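PDB 6ULY: amino acid adenylation domain-containing protein from Bacillus stratosphericus LAMA 585, which probably selects a keto acid and activates it as an acyl adenylate for nonribosomal depsipeptide synthesis. Local coordinates for residues Thr416-Tyr421 and Glu426-Val431; Asp172-Ile177 and Arg194-Asn199; Ile126-Asp129 and Glu135-Gly138; Pro102-Met107 and Lys112-Ala117; Leu216-Leu221 and Leu257-Arg262. All blocks are in the same frame, centred on the assembly; numbering follows the deposited sequence.

In the fold
Along the chain the contacts close in the order interaction 4, 3, 2, 5 and 1, each complete before the next begins. Interactions 1, 2 and 3 reach the same seven-stranded mixed sheet, with 126-129 next to one border strand and 420-421 forming the other; the centres of interactions 1 and 3 are about 30 Å apart. Interactions 3 and 4, about 11 Å apart between centres, touch through Y104 and V136, while K419 joins interaction 1 to S173 of interaction 2. Interaction 5 belongs to a separate nine-stranded sheet, about 33 Å from interaction 1 between centres. Interactions 1 and 4 both meet the second subunit, so parts of the adenylation fold also line that contact.

Interaction 1 (Thr416-Tyr421 and Glu426-Val431); sequences TTMKGY and EANQEV. With SO4 (sulfate ion), chain U.
The backbone N of Y421 donates to OD1 of N428 over 2.6 Å, arriving on a carbonyl lone pair. The same carboxamide answers with its other end: N428 ND2 reaches Y421 O at 3.0 Å, the acceptor tilted 22° from the amide plane. Two bonds to one residue's backbone fix the rotation of the amide, whose plane lies within 3° of the Y421 ring plane. G420 lets the amide in close, its CA 3.2 Å from N428 OD1. Beyond the polar pair, A427 CB stands 3.7 Å from Y421 CD2, and V431 CG1 meets the far edge of the ring near OH, which itself bonds to E335. M418, extended beyond CG, lays its CE over the ring centre, 3.6 Å above the plane, a Met-aromatic contact. An asparagine on helix 425-431 thus takes the place of a neighbouring strand at the sheet-edge residues 420-421, whose Gly-Tyr pair matches a core motif of adenylation domains.

Interaction 2 (Asp172-Ile177 and Arg194-Asn199); sequences DSVFFI and RSVLAN
V196 sends a single methyl, CG2, into the angle between two side chains of the facing strand. F175 CE2 lies 3.7 Å from it, and V174 CG1 3.9 Å; the methyl comes to the phenyl ring obliquely. With CG1 of V196 opposite its own backbone N (chi1 173°), CG2 is the branch left to reach across from helix 193-207. That two consecutive strand residues touch one methyl is unusual in a regular strand, where side chains alternate. Here V174 adopts helical backbone angles (phi -103°, psi -36°) while F175 is fully extended, and both bond through their backbones to H191 of the antiparallel strand 188-192: a classic beta bulge, which lets V174 point to the helix and the ring end of F175 reach it as well.

The second shell completes the apolar filling. V228 and L232 of helix 224-237 touch F175 and V196 respectively, P95 and L97 of the adjacent strand flank F175, and I177 CG2 meets the ring at its edge. On the helix, S195 OG bonds to S192 N and to H191 ND1, and R194 makes a salt bridge with D171. Together these place the helix over a beta hairpin whose connecting loop probably corresponds to the glycine-rich A3 motif, associated with phosphate binding in related adenylate-forming enzymes.

Interaction 3 (Ile126-Asp129 and Glu135-Gly138); sequences ILTD and EVQG
Apolar contact comes first: V136 faces I126, its CG1 3.7 Å from CG2 of the isoleucine, the two side chains meeting at a slant. The valine's forked end is shared out, because chi1 of 170° sends CG1 to the isoleucine and leaves CG2 for T128, whose OG1 lies 4.0 Å away. T128 and V136 run past one another in opposite directions, and the hydroxyl is the nearest threonine atom to the valine. No hydrogen bond spans the two segments. The polar bonds of the strand go elsewhere: T128 OG1 bonds weakly to Q74 O of the next strand, and D129 OD2 receives the backbone N atoms of S76 and S77. In the other segment, G138 N bonds to E135 O at 2.8 Å. I126 and T128 therefore present one face of strand 125-128 to helix 130-137, where V150 of border strand 150-152 also touches V136, while L127 turns to A84 of helix 78-91 across the sheet.

Interaction 4 (Pro102-Met107 and Lys112-Ala117); sequences PTYREM and KKLHHA. With SO4 (sulfate ion), chain M; SO4 (sulfate ion), chain J.
This is a partly buried loop-on-helix contact in which the connection leaving strand 94-97 folds back along helix 109-120, the helix it leads into. Its main element is M107 lying across K112 at about a right angle. CG of the methionine is opposite its backbone N, but the chain bends at chi2 (76°), bringing CE to 3.9 Å from K112 CG. The extended lysine passes by the loop backbone as well, with CE 3.7 Å from M107 O. Farther along, Y104 CE1 approaches L114 CD1 at 4.3 Å, a loose apolar touch, while the tyrosine OH is held by Q74 and by A101 N. The loop is stiffened by an ST turn in which R105 N donates to T103 OG1 at 3.2 Å.

Near the second subunit, two sulfates, probably from the crystallisation liquor, lie at imidazole edges. H115 grips one at each ring nitrogen: ND1 gives to O4 of sulfate M at 3.0 Å, NE2 to O3 of sulfate J at 3.3 Å. H116 ND1 reaches O1 of sulfate M at 2.9 Å, and its NE2 hydrogen-bonds to E426 OE2 of the second subunit; Q429 of that subunit also bonds to a sulfate. For both histidines, anions at each ring nitrogen are consistent with a positively charged imidazolium.

Interaction 5 (Leu216-Leu221 and Leu257-Arg262); sequences LDWMPL and LDWMDR
This contact belongs to a beta-alpha-beta crossover of the nine-stranded mixed sheet: strand 240-243 connects to strand 267-270 through helices 246-251 and 255-262, and strand 214-217 lies between them, all three parallel, so helix 255-262 packs on the strand it passes. L216 makes the closest approach, its CD2 standing 3.4 Å from W259 CB and 3.7 Å from M260 CG. Leucine and tryptophan side chains cross at about a right angle. Just beyond the strand end, W218 CB meets W259 CZ3, on the six-membered ring, at 3.9 Å, obliquely to the indole. A chi1 of 53° sets the W218 ring between its backbone N and carbonyl carbon, where F249 stacks on it and W256 meets it edge-to-face. Between the two, D217 OD2 takes M219 N at 2.7 Å in an Asx turn. With no hydrogen bond joining the segments, cohesion rests on apolar side chains, while the D217 carboxylate, pointing away from the helix, finds partners in M219 N and W269 NE1.

Interaction 1 (Thr416-Tyr421 and Glu426-Val431)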
# COMPACT_ATOMS: atom_id res chain seq x y z
N THR A 416 -6.12 -7.15 -24.06
CA THR A 416 -5.70 -5.78 -23.78
C THR A 416 -4.89 -5.66 -22.50
O THR A 416 -4.50 -4.55 -22.13
CB THR A 416 -6.93 -4.86 -23.68
OG1 THR A 416 -7.62 -5.11 -22.45
CG2 THR A 416 -7.88 -5.09 -24.84
N THR A 417 -4.62 -6.77 -21.83
CA THR A 417 -3.96 -6.72 -20.53
C THR A 417 -2.48 -6.39 -20.69
O THR A 417 -1.82 -6.83 -21.63
CB THR A 417 -4.13 -8.05 -19.80
OG1 THR A 417 -5.52 -8.29 -19.55
CG2 THR A 417 -3.38 -8.05 -18.48
N MET A 418 -1.97 -5.59 -19.76
CA MET A 418 -0.56 -5.23 -19.73
C MET A 418 0.33 -6.48 -19.68
O MET A 418 -0.11 -7.57 -19.31
CB MET A 418 -0.26 -4.36 -18.51
CG MET A 418 -0.63 -5.05 -17.20
SD MET A 418 0.07 -4.26 -15.73
CE MET A 418 -0.55 -5.35 -14.46
N LYS A 419 1.60 -6.29 -20.03
CA LYS A 419 2.59 -7.32 -19.75
C LYS A 419 2.74 -7.54 -18.25
O LYS A 419 3.06 -8.65 -17.81
CB LYS A 419 3.95 -6.95 -20.34
CG LYS A 419 4.02 -6.89 -21.85
CD LYS A 419 5.47 -6.80 -22.29
CE LYS A 419 5.60 -6.59 -23.78
NZ LYS A 419 7.02 -6.55 -24.21
N GLY A 420 2.51 -6.49 -17.46
CA GLY A 420 2.66 -6.57 -16.02
C GLY A 420 3.32 -5.32 -15.46
O GLY A 420 3.79 -4.47 -16.22
N TYR A 421 3.33 -5.20 -14.14
CA TYR A 421 4.06 -4.12 -13.49
C TYR A 421 5.55 -4.36 -13.63
O TYR A 421 6.05 -5.47 -13.42
CB TYR A 421 3.67 -4.02 -12.02
CG TYR A 421 2.20 -3.84 -11.77
CD1 TYR A 421 1.52 -2.71 -12.23
CD2 TYR A 421 1.48 -4.79 -11.05
CE1 TYR A 421 0.18 -2.54 -11.99
CE2 TYR A 421 0.13 -4.62 -10.81
CZ TYR A 421 -0.52 -3.50 -11.28
OH TYR A 421 -1.86 -3.34 -11.04
N GLU A 426 6.02 -9.86 -7.62
CA GLU A 426 5.07 -10.09 -6.54
C GLU A 426 3.74 -9.40 -6.82
O GLU A 426 2.67 -9.99 -6.66
CB GLU A 426 5.66 -9.61 -5.21
CG GLU A 426 4.73 -9.77 -4.04
CD GLU A 426 5.44 -9.60 -2.70
OE1 GLU A 426 6.59 -9.13 -2.69
OE2 GLU A 426 4.83 -9.96 -1.67
N ALA A 427 3.80 -8.13 -7.26
CA ALA A 427 2.57 -7.42 -7.60
C ALA A 427 1.86 -8.06 -8.79
O ALA A 427 0.63 -8.08 -8.85
CB ALA A 427 2.88 -5.95 -7.88
N ASN A 428 2.63 -8.58 -9.75
CA ASN A 428 2.00 -9.21 -10.90
C ASN A 428 1.24 -10.47 -10.51
O ASN A 428 0.22 -10.79 -11.12
CB ASN A 428 3.06 -9.52 -11.95
CG ASN A 428 3.52 -8.27 -12.69
OD1 ASN A 428 2.73 -7.37 -12.94
ND2 ASN A 428 4.81 -8.21 -13.03
N GLN A 429 1.72 -11.17 -9.49
CA GLN A 429 1.01 -12.35 -9.02
C GLN A 429 -0.34 -11.98 -8.40
O GLN A 429 -1.34 -12.67 -8.62
CB GLN A 429 1.88 -13.09 -8.01
CG GLN A 429 1.38 -14.45 -7.66
CD GLN A 429 2.23 -15.11 -6.61
OE1 GLN A 429 3.16 -15.85 -6.93
NE2 GLN A 429 1.94 -14.83 -5.35
N GLU A 430 -0.38 -10.88 -7.64
CA GLU A 430 -1.61 -10.48 -6.99
C GLU A 430 -2.73 -10.20 -7.98
O GLU A 430 -3.90 -10.45 -7.68
CB GLU A 430 -1.36 -9.23 -6.13
CG GLU A 430 -0.50 -9.48 -4.89
CD GLU A 430 -0.09 -8.18 -4.20
OE1 GLU A 430 -0.41 -7.09 -4.72
OE2 GLU A 430 0.56 -8.25 -3.13
N VAL A 431 -2.40 -9.68 -9.17
CA VAL A 431 -3.43 -9.24 -10.11
C VAL A 431 -3.69 -10.30 -11.17
O VAL A 431 -4.82 -10.44 -11.65
CB VAL A 431 -3.05 -7.89 -10.77
CG1 VAL A 431 -2.84 -6.82 -9.71
CG2 VAL A 431 -1.80 -8.04 -11.65
S SO4 U . -2.30 -13.97 -4.74
O1 SO4 U . -2.29 -14.91 -5.85
O2 SO4 U . -2.55 -14.69 -3.50
O3 SO4 U . -1.03 -13.31 -4.66
O4 SO4 U . -3.34 -12.98 -4.92

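Interaction 2 (Asp172-Ile177 and Arg194-Asn199)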
# COMPACT_ATOMS: atom_id res chain seq x y z
N ASP A 172 6.55 -6.22 -28.65
CA ASP A 172 7.46 -5.26 -28.06
C ASP A 172 6.70 -4.33 -27.12
O ASP A 172 5.54 -3.97 -27.37
CB ASP A 172 8.15 -4.44 -29.15
CG ASP A 172 9.12 -5.26 -29.98
OD1 ASP A 172 9.37 -6.43 -29.61
OD2 ASP A 172 9.63 -4.73 -30.99
N SER A 173 7.34 -3.96 -26.01
CA SER A 173 6.77 -2.95 -25.13
C SER A 173 6.69 -1.61 -25.86
O SER A 173 7.67 -1.17 -26.47
CB SER A 173 7.62 -2.82 -23.87
OG SER A 173 7.58 -4.01 -23.11
N VAL A 174 5.53 -0.96 -25.79
CA VAL A 174 5.31 0.29 -26.50
C VAL A 174 5.38 1.49 -25.57
O VAL A 174 5.86 2.55 -25.98
CB VAL A 174 3.96 0.24 -27.26
CG1 VAL A 174 2.79 0.19 -26.28
CG2 VAL A 174 3.84 1.43 -28.21
N PHE A 175 4.92 1.36 -24.33
CA PHE A 175 5.15 2.41 -23.34
C PHE A 175 4.88 1.87 -21.94
O PHE A 175 4.19 0.87 -21.75
CB PHE A 175 4.28 3.65 -23.60
CG PHE A 175 2.79 3.41 -23.48
CD1 PHE A 175 2.18 3.42 -22.23
CD2 PHE A 175 2.01 3.22 -24.60
CE1 PHE A 175 0.81 3.20 -22.12
CE2 PHE A 175 0.65 3.01 -24.49
CZ PHE A 175 0.05 3.00 -23.25
N PHE A 176 5.45 2.56 -20.96
CA PHE A 176 5.09 2.43 -19.56
C PHE A 176 4.07 3.51 -19.19
O PHE A 176 4.03 4.58 -19.79
CB PHE A 176 6.31 2.58 -18.65
CG PHE A 176 7.35 1.52 -18.85
CD1 PHE A 176 7.16 0.24 -18.36
CD2 PHE A 176 8.54 1.82 -19.50
CE1 PHE A 176 8.13 -0.73 -18.53
CE2 PHE A 176 9.50 0.85 -19.68
CZ PHE A 176 9.30 -0.43 -19.19
N ILE A 177 3.25 3.21 -18.18
CA ILE A 177 2.34 4.21 -17.63
C ILE A 177 2.19 3.94 -16.14
O ILE A 177 2.08 2.79 -15.71
CB ILE A 177 0.98 4.22 -18.35
CG1 ILE A 177 0.07 5.30 -17.76
CG2 ILE A 177 0.30 2.86 -18.27
CD1 ILE A 177 -1.07 5.74 -18.68
N ARG A 194 0.50 -4.89 -29.03
CA ARG A 194 -0.64 -5.79 -29.19
C ARG A 194 -1.74 -5.47 -28.19
O ARG A 194 -2.92 -5.40 -28.56
CB ARG A 194 -0.17 -7.24 -29.04
CG ARG A 194 -1.22 -8.27 -29.44
CD ARG A 194 -0.79 -9.70 -29.12
NE ARG A 194 0.46 -10.08 -29.78
CZ ARG A 194 0.55 -10.46 -31.05
NH1 ARG A 194 -0.53 -10.51 -31.82
NH2 ARG A 194 1.73 -10.79 -31.56
N SER A 195 -1.38 -5.30 -26.92
CA SER A 195 -2.41 -5.05 -25.90
C SER A 195 -3.09 -3.71 -26.13
O SER A 195 -4.31 -3.60 -26.00
CB SER A 195 -1.80 -5.12 -24.50
OG SER A 195 -0.67 -4.27 -24.36
N VAL A 196 -2.32 -2.67 -26.46
CA VAL A 196 -2.91 -1.37 -26.73
C VAL A 196 -3.81 -1.43 -27.96
O VAL A 196 -4.98 -1.04 -27.91
CB VAL A 196 -1.81 -0.30 -26.87
CG1 VAL A 196 -2.40 1.02 -27.31
CG2 VAL A 196 -1.05 -0.15 -25.55
N LEU A 197 -3.28 -1.95 -29.07
CA LEU A 197 -4.07 -1.99 -30.30
C LEU A 197 -5.31 -2.85 -30.15
O LEU A 197 -6.33 -2.57 -30.79
CB LEU A 197 -3.21 -2.51 -31.45
CG LEU A 197 -2.22 -1.51 -32.04
CD1 LEU A 197 -1.32 -2.21 -33.04
CD2 LEU A 197 -2.94 -0.35 -32.67
N ALA A 198 -5.25 -3.88 -29.31
CA ALA A 198 -6.43 -4.70 -29.07
C ALA A 198 -7.53 -3.89 -28.41
O ALA A 198 -8.71 -4.04 -28.74
CB ALA A 198 -6.06 -5.91 -28.20
N ASN A 199 -7.16 -3.03 -27.45
CA ASN A 199 -8.15 -2.14 -26.85
C ASN A 199 -8.64 -1.12 -27.87
O ASN A 199 -9.84 -0.83 -27.95
CB ASN A 199 -7.55 -1.43 -25.64
CG ASN A 199 -8.55 -0.55 -24.93
OD1 ASN A 199 -8.93 0.50 -25.43
ND2 ASN A 199 -8.99 -0.99 -23.76

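Interaction 3 (Ile126-Asp129 and Glu135-Gly138)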
# COMPACT_ATOMS: atom_id res chain seq x y z
N ILE A 126 15.19 12.06 -19.07
CA ILE A 126 13.93 12.76 -18.89
C ILE A 126 13.73 13.71 -20.06
O ILE A 126 14.62 14.51 -20.39
CB ILE A 126 13.90 13.52 -17.55
CG1 ILE A 126 14.12 12.55 -16.38
CG2 ILE A 126 12.57 14.25 -17.40
CD1 ILE A 126 14.23 13.22 -15.02
N LEU A 127 12.58 13.59 -20.71
CA LEU A 127 12.22 14.40 -21.87
C LEU A 127 11.09 15.33 -21.45
O LEU A 127 10.11 14.88 -20.85
CB LEU A 127 11.79 13.50 -23.02
CG LEU A 127 12.12 13.92 -24.45
CD1 LEU A 127 13.60 14.19 -24.61
CD2 LEU A 127 11.66 12.83 -25.40
N THR A 128 11.22 16.61 -21.78
CA THR A 128 10.31 17.62 -21.24
C THR A 128 10.21 18.79 -22.21
O THR A 128 10.66 18.71 -23.36
CB THR A 128 10.80 18.07 -19.85
OG1 THR A 128 10.05 19.22 -19.44
CG2 THR A 128 12.28 18.41 -19.89
N ASP A 129 9.60 19.87 -21.74
CA ASP A 129 9.39 21.10 -22.48
C ASP A 129 10.45 22.14 -22.13
O ASP A 129 11.12 22.06 -21.10
CB ASP A 129 8.02 21.69 -22.15
CG ASP A 129 6.90 20.85 -22.66
OD1 ASP A 129 7.05 20.27 -23.75
OD2 ASP A 129 5.87 20.76 -21.96
N GLU A 135 12.79 23.72 -14.28
CA GLU A 135 12.24 23.06 -13.10
C GLU A 135 12.71 21.62 -13.00
O GLU A 135 13.23 21.19 -11.97
CB GLU A 135 10.71 23.12 -13.14
CG GLU A 135 10.14 24.54 -13.11
CD GLU A 135 8.67 24.58 -13.49
OE1 GLU A 135 8.36 25.08 -14.59
OE2 GLU A 135 7.83 24.11 -12.69
N VAL A 136 12.54 20.85 -14.08
CA VAL A 136 12.90 19.44 -14.05
C VAL A 136 14.37 19.25 -13.72
O VAL A 136 14.75 18.27 -13.07
CB VAL A 136 12.53 18.76 -15.39
CG1 VAL A 136 13.10 17.36 -15.45
CG2 VAL A 136 11.02 18.74 -15.57
N GLN A 137 15.23 20.16 -14.17
CA GLN A 137 16.65 20.06 -13.85
C GLN A 137 16.91 20.22 -12.36
O GLN A 137 17.94 19.74 -11.87
CB GLN A 137 17.45 21.09 -14.65
CG GLN A 137 17.70 20.69 -16.10
CD GLN A 137 18.35 21.80 -16.92
OE1 GLN A 137 18.23 22.98 -16.60
NE2 GLN A 137 19.04 21.41 -17.99
N GLY A 138 16.01 20.88 -11.64
CA GLY A 138 16.18 21.03 -10.20
C GLY A 138 16.16 19.72 -9.45
O GLY A 138 16.64 19.66 -8.31

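Interaction 4 (Pro102-Met107 and Lys112-Ala117)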
# COMPACT_ATOMS: atom_id res chain seq x y z
N PRO A 102 3.36 19.06 -9.66
CA PRO A 102 2.85 20.42 -9.47
C PRO A 102 3.95 21.43 -9.19
O PRO A 102 3.80 22.61 -9.53
CB PRO A 102 1.89 20.28 -8.28
CG PRO A 102 2.34 19.03 -7.57
CD PRO A 102 2.85 18.12 -8.64
N THR A 103 5.04 21.00 -8.57
CA THR A 103 6.21 21.85 -8.36
C THR A 103 7.44 20.97 -8.22
O THR A 103 7.35 19.82 -7.79
CB THR A 103 6.06 22.74 -7.12
OG1 THR A 103 7.26 23.51 -6.94
CG2 THR A 103 5.80 21.91 -5.87
N TYR A 104 8.59 21.53 -8.60
CA TYR A 104 9.87 20.85 -8.49
C TYR A 104 10.81 21.54 -7.51
O TYR A 104 12.01 21.24 -7.49
CB TYR A 104 10.54 20.77 -9.87
CG TYR A 104 9.75 19.98 -10.89
CD1 TYR A 104 10.10 18.67 -11.20
CD2 TYR A 104 8.66 20.55 -11.55
CE1 TYR A 104 9.38 17.95 -12.14
CE2 TYR A 104 7.94 19.83 -12.48
CZ TYR A 104 8.31 18.53 -12.77
OH TYR A 104 7.59 17.81 -13.71
N ARG A 105 10.30 22.46 -6.69
CA ARG A 105 11.13 23.20 -5.75
C ARG A 105 11.28 22.51 -4.40
O ARG A 105 12.17 22.89 -3.63
CB ARG A 105 10.55 24.60 -5.52
CG ARG A 105 11.23 25.71 -6.34
CD ARG A 105 10.62 25.86 -7.72
NE ARG A 105 11.07 27.09 -8.37
CZ ARG A 105 10.62 27.53 -9.54
NH1 ARG A 105 9.70 26.84 -10.21
NH2 ARG A 105 11.08 28.67 -10.05
N GLU A 106 10.44 21.53 -4.08
CA GLU A 106 10.52 20.83 -2.80
C GLU A 106 10.20 19.36 -2.99
O GLU A 106 9.61 18.95 -4.00
CB GLU A 106 9.58 21.44 -1.76
CG GLU A 106 8.80 22.64 -2.27
CD GLU A 106 7.37 22.65 -1.77
OE1 GLU A 106 7.05 23.50 -0.91
OE2 GLU A 106 6.58 21.80 -2.23
N MET A 107 10.57 18.56 -2.00
CA MET A 107 10.46 17.10 -2.07
C MET A 107 9.07 16.67 -1.62
O MET A 107 8.88 16.04 -0.58
CB MET A 107 11.55 16.45 -1.23
CG MET A 107 11.72 14.96 -1.46
SD MET A 107 12.58 14.60 -3.00
CE MET A 107 12.58 12.80 -2.98
N LYS A 112 8.48 12.59 -4.97
CA LYS A 112 8.94 11.30 -4.46
C LYS A 112 8.56 10.17 -5.42
O LYS A 112 9.37 9.29 -5.72
CB LYS A 112 8.37 11.03 -3.07
CG LYS A 112 8.86 11.97 -1.98
CD LYS A 112 8.33 11.58 -0.61
CE LYS A 112 8.84 12.51 0.48
NZ LYS A 112 8.32 12.15 1.83
N LYS A 113 7.31 10.18 -5.89
CA LYS A 113 6.86 9.13 -6.81
C LYS A 113 7.67 9.15 -8.10
O LYS A 113 8.03 8.09 -8.62
CB LYS A 113 5.37 9.30 -7.09
CG LYS A 113 4.50 9.28 -5.84
CD LYS A 113 3.02 9.33 -6.16
CE LYS A 113 2.18 9.17 -4.91
NZ LYS A 113 0.74 8.90 -5.22
N LEU A 114 7.96 10.34 -8.64
CA LEU A 114 8.78 10.41 -9.84
C LEU A 114 10.15 9.78 -9.60
O LEU A 114 10.66 9.05 -10.45
CB LEU A 114 8.94 11.87 -10.29
CG LEU A 114 7.66 12.57 -10.74
CD1 LEU A 114 7.92 14.05 -11.01
CD2 LEU A 114 7.05 11.89 -11.96
N HIS A 115 10.75 10.06 -8.44
CA HIS A 115 12.06 9.49 -8.13
C HIS A 115 12.00 7.97 -8.10
O HIS A 115 12.92 7.29 -8.58
CB HIS A 115 12.57 10.01 -6.79
CG HIS A 115 13.87 9.42 -6.37
ND1 HIS A 115 13.96 8.23 -5.68
CD2 HIS A 115 15.15 9.84 -6.55
CE1 HIS A 115 15.23 7.95 -5.45
NE2 HIS A 115 15.97 8.91 -5.97
N HIS A 116 10.93 7.41 -7.54
CA HIS A 116 10.80 5.96 -7.47
C HIS A 116 10.81 5.35 -8.86
O HIS A 116 11.63 4.48 -9.17
CB HIS A 116 9.52 5.57 -6.72
CG HIS A 116 9.23 4.10 -6.76
ND1 HIS A 116 9.77 3.21 -5.85
CD2 HIS A 116 8.47 3.36 -7.60
CE1 HIS A 116 9.35 1.99 -6.13
NE2 HIS A 116 8.56 2.06 -7.19
N ALA A 117 9.89 5.79 -9.72
CA ALA A 117 9.83 5.27 -11.09
C ALA A 117 11.14 5.53 -11.83
O ALA A 117 11.64 4.67 -12.55
CB ALA A 117 8.66 5.89 -11.84
S SO4 M . 12.74 5.29 -3.80
O1 SO4 M . 12.14 4.10 -4.35
O2 SO4 M . 12.65 5.25 -2.37
O3 SO4 M . 14.11 5.35 -4.19
O4 SO4 M . 12.05 6.44 -4.30
S SO4 J . 19.54 7.21 -6.14
O1 SO4 J . 20.94 7.05 -5.81
O2 SO4 J . 18.75 6.58 -5.11
O3 SO4 J . 19.21 8.62 -6.19
O4 SO4 J . 19.28 6.61 -7.43

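Interaction 5 (Leu216-Leu221 and Leu257-Arg262)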
# COMPACT_ATOMS: atom_id res chain seq x y z
N LEU A 216 -12.22 15.82 -29.35
CA LEU A 216 -11.77 16.86 -28.42
C LEU A 216 -11.41 16.21 -27.10
O LEU A 216 -12.23 15.51 -26.50
CB LEU A 216 -12.86 17.92 -28.21
CG LEU A 216 -12.55 18.98 -27.16
CD1 LEU A 216 -11.31 19.79 -27.53
CD2 LEU A 216 -13.75 19.88 -26.97
N ASP A 217 -10.18 16.45 -26.64
CA ASP A 217 -9.71 15.89 -25.37
C ASP A 217 -8.84 16.92 -24.66
O ASP A 217 -7.84 17.38 -25.22
CB ASP A 217 -8.92 14.60 -25.59
CG ASP A 217 -8.75 13.79 -24.32
OD1 ASP A 217 -8.35 12.61 -24.40
OD2 ASP A 217 -9.05 14.33 -23.23
N TRP A 218 -9.23 17.28 -23.44
CA TRP A 218 -8.39 18.07 -22.56
C TRP A 218 -7.81 17.27 -21.40
O TRP A 218 -6.99 17.80 -20.65
CB TRP A 218 -9.18 19.27 -22.00
CG TRP A 218 -10.49 18.89 -21.36
CD1 TRP A 218 -11.73 18.98 -21.91
CD2 TRP A 218 -10.67 18.38 -20.03
NE1 TRP A 218 -12.68 18.55 -21.02
CE2 TRP A 218 -12.06 18.18 -19.85
CE3 TRP A 218 -9.81 18.08 -18.98
CZ2 TRP A 218 -12.59 17.68 -18.67
CZ3 TRP A 218 -10.34 17.58 -17.80
CH2 TRP A 218 -11.72 17.39 -17.66
N MET A 219 -8.22 16.01 -21.24
CA MET A 219 -7.67 15.19 -20.17
C MET A 219 -6.19 14.90 -20.43
O MET A 219 -5.75 14.87 -21.58
CB MET A 219 -8.45 13.88 -20.06
CG MET A 219 -9.77 14.03 -19.31
SD MET A 219 -9.51 14.35 -17.55
CE MET A 219 -8.87 12.76 -17.01
N PRO A 220 -5.41 14.70 -19.37
CA PRO A 220 -3.97 14.48 -19.56
C PRO A 220 -3.67 13.27 -20.44
O PRO A 220 -4.29 12.22 -20.32
CB PRO A 220 -3.46 14.25 -18.13
CG PRO A 220 -4.50 14.82 -17.24
CD PRO A 220 -5.80 14.64 -17.96
N LEU A 221 -2.68 13.44 -21.32
CA LEU A 221 -2.18 12.33 -22.12
C LEU A 221 -1.45 11.28 -21.29
O LEU A 221 -1.16 10.20 -21.81
CB LEU A 221 -1.24 12.85 -23.21
CG LEU A 221 -1.89 13.60 -24.38
CD1 LEU A 221 -0.82 14.20 -25.27
CD2 LEU A 221 -2.81 12.67 -25.17
N LEU A 257 -17.37 23.66 -23.41
CA LEU A 257 -18.45 24.00 -24.33
C LEU A 257 -17.91 24.78 -25.53
O LEU A 257 -18.18 24.41 -26.68
CB LEU A 257 -19.52 24.80 -23.60
CG LEU A 257 -20.16 24.11 -22.39
CD1 LEU A 257 -21.37 24.89 -21.91
CD2 LEU A 257 -20.55 22.67 -22.71
N ASP A 258 -17.15 25.84 -25.28
CA ASP A 258 -16.58 26.63 -26.38
C ASP A 258 -15.85 25.74 -27.37
O ASP A 258 -15.97 25.91 -28.59
CB ASP A 258 -15.61 27.68 -25.84
CG ASP A 258 -16.25 28.63 -24.86
OD1 ASP A 258 -17.49 28.60 -24.71
OD2 ASP A 258 -15.49 29.40 -24.24
N TRP A 259 -15.06 24.80 -26.85
CA TRP A 259 -14.23 23.96 -27.70
C TRP A 259 -15.07 23.01 -28.53
O TRP A 259 -14.88 22.90 -29.75
CB TRP A 259 -13.23 23.19 -26.83
CG TRP A 259 -12.19 24.06 -26.16
CD1 TRP A 259 -11.75 25.29 -26.58
CD2 TRP A 259 -11.46 23.77 -24.96
NE1 TRP A 259 -10.79 25.77 -25.72
CE2 TRP A 259 -10.60 24.86 -24.72
CE3 TRP A 259 -11.45 22.68 -24.07
CZ2 TRP A 259 -9.73 24.90 -23.62
CZ3 TRP A 259 -10.59 22.73 -22.98
CH2 TRP A 259 -9.74 23.83 -22.77
N MET A 260 -16.02 22.32 -27.90
CA MET A 260 -16.92 21.45 -28.65
C MET A 260 -17.60 22.22 -29.77
O MET A 260 -17.81 21.69 -30.87
CB MET A 260 -17.96 20.83 -27.73
CG MET A 260 -17.43 19.71 -26.86
SD MET A 260 -18.50 19.38 -25.45
CE MET A 260 -19.98 18.79 -26.25
N ASP A 261 -17.96 23.47 -29.51
CA ASP A 261 -18.67 24.28 -30.49
C ASP A 261 -17.72 24.78 -31.58
O ASP A 261 -18.01 24.66 -32.77
CB ASP A 261 -19.35 25.46 -29.78
CG ASP A 261 -19.83 26.52 -30.74
OD1 ASP A 261 -21.04 26.51 -31.08
OD2 ASP A 261 -19.01 27.37 -31.15
N ARG A 262 -16.56 25.30 -31.17
CA ARG A 262 -15.64 25.94 -32.10
C ARG A 262 -15.06 24.95 -33.11
O ARG A 262 -14.76 25.34 -34.24
CB ARG A 262 -14.54 26.63 -31.30
CG ARG A 262 -13.28 27.06 -32.02
CD ARG A 262 -12.35 27.68 -30.97
NE ARG A 262 -10.99 27.93 -31.42
CZ ARG A 262 -9.96 28.14 -30.60
NH1 ARG A 262 -10.15 28.11 -29.28
NH2 ARG A 262 -8.75 28.37 -31.08